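Local coordinates for leucine aminopeptidase 1, chloroplastic (Solanum lycopersicum, PDB 5D8N), which removes N-terminal amino acids, leucine preferentially, from peptides as a magnesium-dependent homohexameric M17 aminopeptidase and also acts as a chaperone, at residues H208-V220 with A330-I342. The protein carries 1 engineered substitution. Residues are numbered along the deposited sequence; the frame is centred on the assembly and turned at random.
Sequences HVCAGVILGRELV and AAVLGAAKALGEI. With MG (magnesium ion), chain H.
A close, nearly antiparallel helix pair made possible by glycine joins 208-220 to 330-342 in the catalytic part of this M17 aminopeptidase, Gly212 meeting Gly334 where the segments' axes come within 7.4 Å. Gly212 CA lies 3.3 Å from Gly334 O in a CA-H...O contact bent to 125° at the hydrogen, and a CB on either glycine would strike the other's carbonyl oxygen. Beside this crossing, Leu215 sets CD2 against Lys337 CB; the lysine bends at chi2 (73°), and its NZ is hydrogen-bonded to Tyr243 OH. Toward one end, Ala330 CB rests against both Gly216 O and Val220 CG2, 3.5 Å from each, and the Leu219 and Leu333 side chains cross at about a right angle, CD1 to CD1 at 4.0 Å. Val220 O itself binds a magnesium ion, as does Ala222 O.

At the far end, Glu341 CB sits over the centre of the His208 ring in a CH-pi contact, 3.5 Å from its centroid, and Ile342 CG1 lies 4.0 Å from His208 CD2. A bend at chi2 (-87°) folds the Glu341 carboxylate back toward ND1 and CE1 of the ring, the two planes almost parallel, while OE2 is hydrogen-bonded to Tyr243. Replacing His208 by an alanine would probably leave Glu341 CB without its aromatic face and open a gap where CD2 meets Ile342 CG1. A water donates to both His208 O and Lys337 O, a polar bridge beside direct contacts that are mainly van der Waals; their closeness depends on small residues at the crossing.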
loop_
_atom_site.group_PDB
_atom_site.type_symbol
_atom_site.label_atom_id
_atom_site.label_comp_id
_atom_site.label_asym_id
_atom_site.label_seq_id
_atom_site.Cartn_x
_atom_site.Cartn_y
_atom_site.Cartn_z
ATOM N N HIS A 208 -17.973 12.698 43.567
ATOM C CA HIS A 208 -19.085 12.143 42.815
ATOM C C HIS A 208 -18.732 12.096 41.326
ATOM O O HIS A 208 -19.012 11.108 40.641
ATOM C CB HIS A 208 -20.358 12.976 43.005
ATOM C CG HIS A 208 -20.864 12.990 44.411
ATOM N ND1 HIS A 208 -20.659 11.941 45.280
ATOM C CD2 HIS A 208 -21.675 13.864 45.057
ATOM C CE1 HIS A 208 -21.294 12.179 46.414
ATOM N NE2 HIS A 208 -21.884 13.356 46.313
ATOM N N VAL A 209 -18.139 13.176 40.835
ATOM C CA VAL A 209 -17.744 13.223 39.445
ATOM C C VAL A 209 -16.694 12.136 39.180
ATOM O O VAL A 209 -16.798 11.414 38.194
ATOM C CB VAL A 209 -17.234 14.628 39.075
ATOM C CG1 VAL A 209 -16.626 14.617 37.684
ATOM C CG2 VAL A 209 -18.377 15.615 39.116
ATOM N N CYS A 210 -15.664 12.044 40.027
ATOM C CA CYS A 210 -14.615 11.035 39.850
ATOM C C CYS A 210 -15.194 9.634 39.753
ATOM O O CYS A 210 -14.691 8.811 38.998
ATOM C CB CYS A 210 -13.562 11.076 40.958
ATOM S SG CYS A 210 -12.504 12.561 40.924
ATOM N N ALA A 211 -16.210 9.320 40.550
ATOM C CA ALA A 211 -16.751 7.971 40.504
ATOM C C ALA A 211 -17.375 7.696 39.137
ATOM O O ALA A 211 -17.309 6.576 38.617
ATOM C CB ALA A 211 -17.756 7.745 41.638
ATOM N N GLY A 212 -17.960 8.727 38.539
ATOM C CA GLY A 212 -18.396 8.645 37.154
ATOM C C GLY A 212 -17.260 8.511 36.151
ATOM O O GLY A 212 -17.337 7.720 35.236
ATOM N N VAL A 213 -16.190 9.273 36.321
ATOM C CA VAL A 213 -15.040 9.181 35.432
ATOM C C VAL A 213 -14.431 7.773 35.472
ATOM O O VAL A 213 -14.118 7.171 34.442
ATOM C CB VAL A 213 -13.986 10.222 35.805
ATOM C CG1 VAL A 213 -12.716 10.013 34.997
ATOM C CG2 VAL A 213 -14.514 11.636 35.554
ATOM N N ILE A 214 -14.302 7.239 36.674
ATOM C CA ILE A 214 -13.728 5.913 36.883
ATOM C C ILE A 214 -14.589 4.792 36.310
ATOM O O ILE A 214 -14.069 3.915 35.631
ATOM C CB ILE A 214 -13.428 5.682 38.370
ATOM C CG1 ILE A 214 -12.180 6.490 38.724
ATOM C CG2 ILE A 214 -13.196 4.194 38.658
ATOM C CD1 ILE A 214 -11.929 6.590 40.216
ATOM N N LEU A 215 -15.905 4.907 36.433
ATOM C CA LEU A 215 -16.789 3.992 35.742
ATOM C C LEU A 215 -16.566 4.054 34.224
ATOM O O LEU A 215 -16.513 3.014 33.556
ATOM C CB LEU A 215 -18.265 4.307 36.066
ATOM C CG LEU A 215 -19.304 3.521 35.266
ATOM C CD1 LEU A 215 -19.149 2.033 35.529
ATOM C CD2 LEU A 215 -20.707 3.971 35.607
ATOM N N GLY A 216 -16.479 5.265 33.676
ATOM C CA GLY A 216 -16.181 5.410 32.268
ATOM C C GLY A 216 -14.879 4.738 31.833
ATOM O O GLY A 216 -14.847 4.025 30.842
ATOM N N ARG A 217 -13.799 4.940 32.582
ATOM C CA ARG A 217 -12.529 4.263 32.306
ATOM C C ARG A 217 -12.693 2.756 32.324
ATOM O O ARG A 217 -12.224 2.065 31.403
ATOM C CB ARG A 217 -11.485 4.626 33.363
ATOM C CG ARG A 217 -11.075 6.082 33.294
ATOM C CD ARG A 217 -9.893 6.372 34.186
ATOM N NE ARG A 217 -9.521 7.779 34.075
ATOM C CZ ARG A 217 -8.526 8.331 34.759
ATOM N NH1 ARG A 217 -7.793 7.568 35.561
ATOM N NH2 ARG A 217 -8.373 9.653 34.765
ATOM N N GLU A 218 -13.401 2.249 33.334
ATOM C CA GLU A 218 -13.603 0.798 33.422
ATOM C C GLU A 218 -14.385 0.212 32.262
ATOM O O GLU A 218 -14.017 -0.833 31.711
ATOM C CB GLU A 218 -14.279 0.441 34.740
ATOM C CG GLU A 218 -13.340 0.555 35.933
ATOM C CD GLU A 218 -14.018 0.163 37.237
ATOM O OE1 GLU A 218 -15.246 0.381 37.352
ATOM O OE2 GLU A 218 -13.306 -0.273 38.175
ATOM N N LEU A 219 -15.382 0.962 31.802
ATOM C CA LEU A 219 -16.213 0.464 30.716
ATOM C C LEU A 219 -15.399 0.370 29.428
ATOM O O LEU A 219 -15.583 -0.544 28.645
ATOM C CB LEU A 219 -17.441 1.347 30.528
ATOM C CG LEU A 219 -18.458 1.250 31.662
ATOM C CD1 LEU A 219 -19.552 2.277 31.456
ATOM C CD2 LEU A 219 -19.059 -0.143 31.733
ATOM N N VAL A 220 -14.488 1.315 29.231
ATOM C CA VAL A 220 -13.654 1.359 28.040
ATOM C C VAL A 220 -12.487 0.381 28.162
ATOM O O VAL A 220 -12.162 -0.280 27.209
ATOM C CB VAL A 220 -13.138 2.790 27.779
ATOM C CG1 VAL A 220 -12.217 2.823 26.567
ATOM C CG2 VAL A 220 -14.302 3.747 27.550
ATOM N N ALA A 330 -19.472 5.392 27.377
ATOM C CA ALA A 330 -18.862 5.396 28.705
ATOM C C ALA A 330 -18.986 6.761 29.376
ATOM O O ALA A 330 -19.212 6.843 30.580
ATOM C CB ALA A 330 -17.412 4.984 28.596
ATOM N N ALA A 331 -18.821 7.829 28.602
ATOM C CA ALA A 331 -18.912 9.167 29.162
ATOM C C ALA A 331 -20.350 9.454 29.570
ATOM O O ALA A 331 -20.616 10.046 30.621
ATOM C CB ALA A 331 -18.423 10.207 28.168
ATOM N N VAL A 332 -21.282 8.970 28.763
ATOM C CA VAL A 332 -22.692 9.154 29.093
ATOM C C VAL A 332 -23.092 8.424 30.377
ATOM O O VAL A 332 -23.760 8.981 31.252
ATOM C CB VAL A 332 -23.570 8.773 27.897
ATOM C CG1 VAL A 332 -25.032 8.664 28.261
ATOM C CG2 VAL A 332 -23.388 9.817 26.787
ATOM N N LEU A 333 -22.714 7.159 30.495
ATOM C CA LEU A 333 -23.058 6.401 31.711
ATOM C C LEU A 333 -22.317 6.915 32.940
ATOM O O LEU A 333 -22.873 6.993 34.029
ATOM C CB LEU A 333 -22.782 4.922 31.498
ATOM C CG LEU A 333 -23.702 4.297 30.439
ATOM C CD1 LEU A 333 -23.326 2.849 30.242
ATOM C CD2 LEU A 333 -25.172 4.351 30.798
ATOM N N GLY A 334 -21.077 7.351 32.733
ATOM C CA GLY A 334 -20.321 8.032 33.779
ATOM C C GLY A 334 -20.997 9.292 34.277
ATOM O O GLY A 334 -21.106 9.528 35.478
ATOM N N ALA A 335 -21.573 10.041 33.355
ATOM C CA ALA A 335 -22.310 11.228 33.742
ATOM C C ALA A 335 -23.529 10.858 34.589
ATOM O O ALA A 335 -23.867 11.573 35.531
ATOM C CB ALA A 335 -22.722 12.031 32.513
ATOM N N ALA A 336 -24.210 9.774 34.228
ATOM C CA ALA A 336 -25.388 9.343 34.965
ATOM C C ALA A 336 -25.024 8.978 36.390
ATOM O O ALA A 336 -25.745 9.308 37.319
ATOM C CB ALA A 336 -26.052 8.154 34.296
ATOM N N LYS A 337 -23.942 8.224 36.525
ATOM C CA LYS A 337 -23.412 7.853 37.815
ATOM C C LYS A 337 -23.114 9.066 38.696
ATOM O O LYS A 337 -23.503 9.121 39.866
ATOM C CB LYS A 337 -22.185 6.970 37.606
ATOM C CG LYS A 337 -21.390 6.642 38.860
ATOM C CD LYS A 337 -22.115 5.662 39.736
ATOM C CE LYS A 337 -21.213 5.214 40.880
ATOM N NZ LYS A 337 -22.060 4.513 41.901
ATOM N N ALA A 338 -22.462 10.068 38.123
ATOM C CA ALA A 338 -22.218 11.299 38.845
ATOM C C ALA A 338 -23.531 11.991 39.254
ATOM O O ALA A 338 -23.704 12.399 40.404
ATOM C CB ALA A 338 -21.334 12.232 38.027
ATOM N N LEU A 339 -24.430 12.159 38.293
ATOM C CA LEU A 339 -25.619 12.948 38.515
ATOM C C LEU A 339 -26.550 12.253 39.490
ATOM O O LEU A 339 -27.285 12.889 40.236
ATOM C CB LEU A 339 -26.297 13.233 37.190
ATOM C CG LEU A 339 -25.500 14.230 36.325
ATOM C CD1 LEU A 339 -26.057 14.272 34.909
ATOM C CD2 LEU A 339 -25.520 15.635 36.918
ATOM N N GLY A 340 -26.503 10.934 39.518
ATOM C CA GLY A 340 -27.305 10.203 40.480
ATOM C C GLY A 340 -26.975 10.579 41.916
ATOM O O GLY A 340 -27.898 10.714 42.731
ATOM N N GLU A 341 -25.688 10.821 42.193
ATOM C CA GLU A 341 -25.248 11.294 43.487
ATOM C C GLU A 341 -25.538 12.773 43.681
ATOM O O GLU A 341 -25.849 13.206 44.782
ATOM C CB GLU A 341 -23.742 11.077 43.682
ATOM C CG GLU A 341 -23.320 9.622 43.709
ATOM C CD GLU A 341 -23.402 9.006 45.094
ATOM O OE1 GLU A 341 -24.000 9.620 46.003
ATOM O OE2 GLU A 341 -23.053 7.819 45.196
ATOM N N ILE A 342 -25.217 13.587 42.678
ATOM C CA ILE A 342 -25.273 15.038 42.830
ATOM C C ILE A 342 -26.710 15.540 42.925
ATOM O O ILE A 342 -26.998 16.494 43.661
ATOM C CB ILE A 342 -24.568 15.735 41.659
ATOM C CG1 ILE A 342 -23.062 15.423 41.679
ATOM C CG2 ILE A 342 -24.808 17.237 41.723
ATOM C CD1 ILE A 342 -22.365 15.692 40.363
HETATM MG MG MG H . -12.974 -1.823 25.767
HETATM O O HOH W 1 -21.007 9.286 41.485
HETATM O O HOH W 2 -15.187 -1.381 26.207
HETATM O O HOH W 3 -10.873 -2.035 25.156
HETATM O O HOH W 4 -13.815 -3.000 24.118
HETATM O O HOH W 5 -13.266 -0.188 24.388
#